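Side-chain contacts in ribonucleoside-diphosphate reductase subunit beta (Bacillus halodurans C-125, PDB 2RCC), which probably forms, as the iron-binding small subunit of ribonucleotide reductase, part of the enzyme that makes deoxyribonucleotides for DNA synthesis: residues T174-I179 and E233-F238; N199-R202 and M206-T209; K46-N51 and M112-F117. One frame throughout, in Å; residues are numbered along the deposited sequence. Where two conformers were deposited one is given.

Contact 1: T174-I179 and E233-F238; sequences TFLESI and ELLVEF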
# COMPACT_ATOMS: atom_id res chain seq x y z
N THR A 174 2.35 -21.94 -10.33
CA THR A 174 3.25 -21.45 -9.26
C THR A 174 2.66 -20.21 -8.54
O THR A 174 2.91 -19.99 -7.35
CB THR A 174 4.69 -21.18 -9.78
OG1 THR A 174 4.67 -20.16 -10.81
CG2 THR A 174 5.32 -22.47 -10.28
N PHE A 175 1.86 -19.40 -9.23
CA PHE A 175 1.16 -18.28 -8.60
C PHE A 175 0.13 -18.79 -7.59
O PHE A 175 0.03 -18.28 -6.47
CB PHE A 175 0.48 -17.39 -9.62
CG PHE A 175 -0.02 -16.12 -9.04
CD1 PHE A 175 -1.28 -16.05 -8.50
CD2 PHE A 175 0.79 -14.99 -9.01
CE1 PHE A 175 -1.77 -14.84 -7.93
CE2 PHE A 175 0.32 -13.78 -8.44
CZ PHE A 175 -0.97 -13.73 -7.90
N LEU A 176 -0.64 -19.78 -7.99
CA LEU A 176 -1.63 -20.43 -7.11
C LEU A 176 -0.95 -21.03 -5.87
O LEU A 176 -1.44 -20.87 -4.77
CB LEU A 176 -2.40 -21.51 -7.87
CG LEU A 176 -3.66 -22.09 -7.21
CD1 LEU A 176 -4.77 -21.06 -7.26
CD2 LEU A 176 -4.14 -23.34 -7.92
N GLU A 177 0.18 -21.71 -6.06
CA GLU A 177 0.96 -22.27 -4.96
C GLU A 177 1.36 -21.19 -3.98
O GLU A 177 1.23 -21.37 -2.78
CB GLU A 177 2.19 -22.99 -5.49
CG GLU A 177 1.85 -24.25 -6.26
CD GLU A 177 3.04 -24.89 -6.98
OE1 GLU A 177 4.20 -24.44 -6.80
OE2 GLU A 177 2.78 -25.87 -7.73
N SER A 178 1.84 -20.08 -4.52
CA SER A 178 2.23 -18.90 -3.76
C SER A 178 1.05 -18.30 -2.96
O SER A 178 1.23 -17.87 -1.82
CB SER A 178 2.88 -17.90 -4.74
OG SER A 178 3.10 -16.66 -4.13
N ILE A 179 -0.15 -18.25 -3.55
CA ILE A 179 -1.39 -17.82 -2.85
C ILE A 179 -1.70 -18.74 -1.66
O ILE A 179 -2.12 -18.27 -0.60
CB ILE A 179 -2.62 -17.81 -3.82
CG1 ILE A 179 -2.52 -16.64 -4.81
CG2 ILE A 179 -3.97 -17.74 -3.07
CD1 ILE A 179 -2.84 -15.26 -4.16
N GLU A 233 -11.13 -17.83 -7.75
CA GLU A 233 -11.28 -17.20 -9.05
C GLU A 233 -10.24 -17.74 -10.01
O GLU A 233 -10.52 -17.85 -11.20
CB GLU A 233 -11.16 -15.68 -8.95
CG GLU A 233 -12.23 -14.96 -8.07
CD GLU A 233 -13.65 -14.95 -8.62
OE1 GLU A 233 -13.91 -15.41 -9.78
OE2 GLU A 233 -14.51 -14.42 -7.86
N LEU A 234 -9.04 -18.06 -9.53
CA LEU A 234 -8.01 -18.65 -10.38
C LEU A 234 -8.44 -20.02 -10.92
O LEU A 234 -8.10 -20.35 -12.05
CB LEU A 234 -6.64 -18.72 -9.70
CG LEU A 234 -5.85 -17.42 -9.59
CD1 LEU A 234 -4.61 -17.68 -8.75
CD2 LEU A 234 -5.53 -16.83 -10.98
N LEU A 235 -9.15 -20.81 -10.10
CA LEU A 235 -9.70 -22.09 -10.55
C LEU A 235 -10.79 -21.89 -11.62
O LEU A 235 -10.91 -22.70 -12.49
CB LEU A 235 -10.16 -22.99 -9.38
CG LEU A 235 -9.07 -23.88 -8.75
CD1 LEU A 235 -7.83 -23.17 -8.36
CD2 LEU A 235 -9.61 -24.69 -7.54
N VAL A 236 -11.57 -20.81 -11.54
CA VAL A 236 -12.58 -20.48 -12.58
C VAL A 236 -11.89 -20.01 -13.89
O VAL A 236 -12.28 -20.43 -14.98
CB VAL A 236 -13.54 -19.35 -12.11
CG1 VAL A 236 -14.44 -18.84 -13.24
CG2 VAL A 236 -14.35 -19.82 -10.94
N GLU A 237 -10.83 -19.22 -13.75
CA GLU A 237 -10.11 -18.61 -14.88
C GLU A 237 -9.16 -19.58 -15.61
O GLU A 237 -9.03 -19.52 -16.84
CB GLU A 237 -9.35 -17.37 -14.37
CG GLU A 237 -8.92 -16.43 -15.46
CD GLU A 237 -8.47 -15.07 -14.95
OE1 GLU A 237 -9.15 -14.45 -14.12
OE2 GLU A 237 -7.42 -14.59 -15.42
N PHE A 238 -8.50 -20.45 -14.86
CA PHE A 238 -7.56 -21.45 -15.35
C PHE A 238 -8.06 -22.80 -14.83
O PHE A 238 -7.53 -23.31 -13.81
CB PHE A 238 -6.15 -21.16 -14.82
CG PHE A 238 -5.63 -19.80 -15.19
CD1 PHE A 238 -5.05 -19.57 -16.42
CD2 PHE A 238 -5.77 -18.74 -14.31
CE1 PHE A 238 -4.59 -18.29 -16.77
CE2 PHE A 238 -5.30 -17.45 -14.66
CZ PHE A 238 -4.71 -17.25 -15.87

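Contact 2: N199-R202 and M206-T209; sequences NLAR and MVST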
# COMPACT_ATOMS: atom_id res chain seq x y z
N ASN A 199 -4.50 -15.72 25.94
CA ASN A 199 -4.58 -16.49 27.19
C ASN A 199 -4.21 -15.59 28.36
O ASN A 199 -4.75 -15.75 29.45
CB ASN A 199 -3.65 -17.73 27.14
CG ASN A 199 -3.68 -18.57 28.43
OD1 ASN A 199 -4.72 -19.07 28.83
ND2 ASN A 199 -2.52 -18.74 29.05
N LEU A 200 -3.28 -14.66 28.17
CA LEU A 200 -2.95 -13.70 29.25
C LEU A 200 -4.09 -12.73 29.53
O LEU A 200 -4.48 -12.53 30.69
CB LEU A 200 -1.65 -12.91 28.93
CG LEU A 200 -0.33 -13.69 28.92
CD1 LEU A 200 0.85 -12.83 28.49
CD2 LEU A 200 -0.03 -14.31 30.30
N ALA A 201 -4.66 -12.21 28.46
CA ALA A 201 -5.66 -11.17 28.53
C ALA A 201 -7.00 -11.66 29.02
O ALA A 201 -7.68 -10.90 29.70
CB ALA A 201 -5.79 -10.46 27.19
N ARG A 202 -7.37 -12.92 28.76
CA ARG A 202 -8.64 -13.46 29.27
C ARG A 202 -8.59 -13.54 30.80
O ARG A 202 -9.64 -13.54 31.42
CB ARG A 202 -8.97 -14.81 28.65
CG ARG A 202 -8.12 -15.96 29.17
CD ARG A 202 -8.22 -17.12 28.27
NE ARG A 202 -7.52 -18.29 28.78
CZ ARG A 202 -8.03 -19.14 29.66
NH1 ARG A 202 -9.27 -19.00 30.11
NH2 ARG A 202 -7.29 -20.16 30.06
N MSE A 206 -1.78 -8.17 30.57
CA MSE A 206 -1.25 -7.79 29.26
C MSE A 206 -2.34 -7.59 28.21
O MSE A 206 -2.24 -8.03 27.06
CB MSE A 206 -0.19 -8.80 28.77
CG MSE A 206 0.91 -9.14 29.81
SE MSE A 206 1.73 -7.55 30.63
CE MSE A 206 2.79 -7.10 29.08
N VAL A 207 -3.37 -6.86 28.63
CA VAL A 207 -4.57 -6.65 27.83
C VAL A 207 -4.34 -5.69 26.64
O VAL A 207 -4.91 -5.90 25.55
CB VAL A 207 -5.73 -6.15 28.72
CG1 VAL A 207 -6.96 -5.81 27.88
CG2 VAL A 207 -6.08 -7.20 29.80
N SER A 208 -3.54 -4.64 26.83
CA SER A 208 -3.21 -3.73 25.72
C SER A 208 -2.44 -4.44 24.60
O SER A 208 -2.71 -4.22 23.42
CB SER A 208 -2.45 -2.52 26.21
OG SER A 208 -3.31 -1.73 26.99
N THR A 209 -1.51 -5.31 24.97
CA THR A 209 -0.78 -6.13 24.00
C THR A 209 -1.74 -7.03 23.23
O THR A 209 -1.70 -7.09 22.02
CB THR A 209 0.27 -7.01 24.69
OG1 THR A 209 1.23 -6.18 25.37
CG2 THR A 209 0.95 -7.95 23.67

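Contact 3: K46-N51 and M112-F117; sequences KNMLAN and MSVLSF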
# COMPACT_ATOMS: atom_id res chain seq x y z
N LYS A 46 -13.34 -0.95 1.49
CA LYS A 46 -14.10 -0.14 2.46
C LYS A 46 -14.01 -0.70 3.89
O LYS A 46 -13.88 0.07 4.84
CB LYS A 46 -15.57 -0.02 2.04
CG LYS A 46 -15.81 0.82 0.81
CD LYS A 46 -17.25 0.72 0.32
CE LYS A 46 -17.46 1.61 -0.92
NZ LYS A 46 -18.86 1.54 -1.47
N ASN A 47 -14.03 -2.03 4.02
CA ASN A 47 -13.93 -2.66 5.33
C ASN A 47 -12.51 -2.50 5.87
O ASN A 47 -12.34 -2.21 7.05
CB ASN A 47 -14.36 -4.14 5.29
CG ASN A 47 -15.87 -4.32 5.10
OD1 ASN A 47 -16.69 -3.55 5.59
ND2 ASN A 47 -16.23 -5.40 4.41
N MSE A 48 -11.50 -2.63 5.03
CA MSE A 48 -10.12 -2.42 5.47
C MSE A 48 -9.89 -0.97 5.96
O MSE A 48 -9.27 -0.76 7.00
CB MSE A 48 -9.15 -2.77 4.37
CG MSE A 48 -9.14 -4.22 4.06
SE MSE A 48 -7.90 -4.67 2.62
CE MSE A 48 -6.35 -4.88 3.62
N LEU A 49 -10.40 -0.00 5.19
CA LEU A 49 -10.27 1.42 5.49
C LEU A 49 -11.02 1.80 6.77
O LEU A 49 -10.51 2.61 7.58
CB LEU A 49 -10.74 2.26 4.28
CG LEU A 49 -10.50 3.78 4.33
CD1 LEU A 49 -8.97 4.03 4.25
CD2 LEU A 49 -11.28 4.50 3.22
N ALA A 50 -12.21 1.22 6.98
CA ALA A 50 -12.97 1.42 8.22
C ALA A 50 -12.25 0.90 9.48
O ALA A 50 -12.49 1.37 10.57
CB ALA A 50 -14.37 0.77 8.12
N ASN A 51 -11.42 -0.13 9.33
CA ASN A 51 -10.67 -0.72 10.40
C ASN A 51 -9.32 -0.05 10.70
O ASN A 51 -8.49 -0.69 11.35
CB ASN A 51 -10.36 -2.18 10.01
CG ASN A 51 -11.55 -3.08 10.14
OD1 ASN A 51 -12.62 -2.69 10.63
ND2 ASN A 51 -11.34 -4.35 9.74
N MSE A 112 -3.32 -4.98 -2.67
CA MSE A 112 -1.98 -5.45 -2.25
C MSE A 112 -1.16 -4.31 -1.65
O MSE A 112 -0.44 -4.53 -0.69
CB MSE A 112 -1.23 -6.14 -3.38
CG MSE A 112 -1.82 -7.45 -3.86
SE MSE A 112 -2.09 -8.78 -2.48
CE MSE A 112 -0.23 -9.14 -1.95
N SER A 113 -1.33 -3.09 -2.16
CA SER A 113 -0.71 -1.91 -1.58
C SER A 113 -1.23 -1.67 -0.14
O SER A 113 -0.44 -1.42 0.76
CB SER A 113 -0.90 -0.68 -2.47
OG SER A 113 -0.44 0.49 -1.85
N VAL A 114 -2.54 -1.75 0.04
CA VAL A 114 -3.15 -1.60 1.36
C VAL A 114 -2.61 -2.71 2.28
O VAL A 114 -2.21 -2.42 3.38
CB VAL A 114 -4.71 -1.62 1.30
CG1 VAL A 114 -5.30 -1.57 2.72
CG2 VAL A 114 -5.26 -0.53 0.38
N LEU A 115 -2.48 -3.95 1.79
CA LEU A 115 -1.94 -5.06 2.62
C LEU A 115 -0.51 -4.80 3.08
O LEU A 115 -0.15 -5.08 4.23
CB LEU A 115 -1.93 -6.45 1.90
CG LEU A 115 -3.11 -7.36 2.16
CD1 LEU A 115 -4.40 -6.73 1.65
CD2 LEU A 115 -2.95 -8.77 1.59
N SER A 116 0.32 -4.36 2.14
CA SER A 116 1.73 -4.10 2.42
C SER A 116 1.91 -3.05 3.53
O SER A 116 2.74 -3.20 4.43
CB SER A 116 2.40 -3.65 1.15
OG SER A 116 3.81 -3.67 1.35
N PHE A 117 1.16 -1.97 3.40
CA PHE A 117 1.08 -0.93 4.40
C PHE A 117 0.66 -1.48 5.80
O PHE A 117 1.29 -1.19 6.83
CB PHE A 117 0.16 0.16 3.92
CG PHE A 117 -0.31 1.07 5.00
CD1 PHE A 117 0.58 1.96 5.59
CD2 PHE A 117 -1.57 0.95 5.50
CE1 PHE A 117 0.18 2.76 6.66
CE2 PHE A 117 -1.99 1.75 6.54
CZ PHE A 117 -1.10 2.65 7.12

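Contact 1: T174-I179 and E233-F238
Leu234 drives one methyl into the angle between Phe175 and Leu176, and the contact is best read from that methyl outward. Leu234 CD1 lies 3.7 Å from Phe175 CD1, at the edge of the ring and near its plane, so the leucine meets the rim of the aromatic and not a face. The two side chains stand roughly perpendicular there. Against Leu176 the same residue behaves differently: the side chains run antiparallel alongside one another, with Leu176 CD1 reaching Leu234 CD1 at 3.7 Å and Leu234 CB at 3.9 Å. In both Phe175 and Leu176 CB points at the partner helix, and CG set opposite the backbone N (chi1 -169° and -168°) carries the ring and the isobutyl group on to Leu234. The setting is the ferritin-like helical bundle of the reductase small subunits, in which helices 172-187 and 207-237 run nearly antiparallel; the local axes pass 11.4 Å apart at 165°. Further toward the surface, Leu235 sets off to one side of the partner, but its tip turns back and places Leu235 CD1 3.7 Å from Leu176 CD2, the two side chains again nearly perpendicular. Surrounding residues close the layer: Leu23 packs on Phe175, Phe231 and Thr246 on Leu176, while Ile179 rests on Phe227, Ile230 and Phe231, farther back along helix 207-237.

Contact 2: N199-R202 and M206-T209
Behind the apolar meeting of Leu200 with Met206 and of Ala201 with Val207, the flat groups of the contact belong to one helical turn. The guanidinium of Arg202 presents its edge to Asn199, whose OD1 lies in the guanidinium plane and accepts from two nitrogens: NE of Arg202 at 2.9 Å and NH2 of Arg202 at 3.1 Å. NH2 approaches nearly along the C=O axis of the amide, whereas NE comes in tilted from the carbonyl plane. This double grip should limit rotation of both groups; Arg202 also makes a cation-pi contact with Trp312, and Asn199 ND2 is bonded to Pro274 O. A short loop joins helix 191-202 to helix 207-237 in the ferritin-like bundle, with Met206, a selenomethionine, at the N-cap position in a left-handed backbone conformation. Inside the bend, Leu200 and Met206 run abreast in the same direction, Leu200 CD1 resting 3.9 Å from Met206 CG. Bends at chi2 and chi3 then lead the selenium end away from Leu200. Phe78 packs on both residues. On the outer side Val207 holds CG2 beside its own backbone N, which sets Val207 CG2 4.0 Å from Ala201 O and 4.2 Å from Ala201 CB. At the helix start Asp63 accepts from Ser208 N through OD1 and bonds Thr209 OG1 through OD2.

Contact 3: K46-N51 and M112-F117
Met48, a selenomethionine, contributes the largest buried area here, and it spans from helix 41-50 to Val114 and Leu115 on helix 106-133. The latter is a long helix of the ferritin-like bundle, and further along it carries Glu119 and His122, probable iron ligands. The Met48 chain is extended through chi2 (180°) and bends at chi3 (86°), which carries the terminal methyl onto the partner helix. There Met48 CE lies 3.6 Å from Val114 CG1 and Met48 SE 4.0 Å from it; Val114 points toward Met48. Leu115 starts out pointing away, yet with chi1 at -96°, off the staggered positions, its end nevertheless comes back to the contact, roughly perpendicular to Met48. Leu115 also packs against His223, probably a ligand of the second iron, so this apolar layer adjoins the metal site. The contact also borders the subunit interface: Val114 touches Val120 of the second subunit, and Phe117 stacks on Phe117 of that subunit. Met48 CE and Leu115 CD1 are modelled 3.3 Å apart, an approach too close for ordinary carbon packing and doubtful in detail, which may partly reflect how the two methyls were placed.

Contacts 1 and 3 are buried and wholly apolar across their segments, whereas contact 2 reaches the surface and backs its small apolar seam with a side-chain hydrogen-bonded pair. Contacts 1 and 2 share helix 207-237 but sit near its opposite ends, their centres about 38 Å apart: one packs its last turns against helix 172-187, which is not its neighbour in sequence, the other links its first turn to the preceding helix. Contact 3 uses different helices and, unlike the other two, borders the second subunit. It is also the one nearest the probable iron site. Leucines and the edge of one phenylalanine make contact 1, while contact 3 depends on one long, unbranched chain bridging to its partner helix.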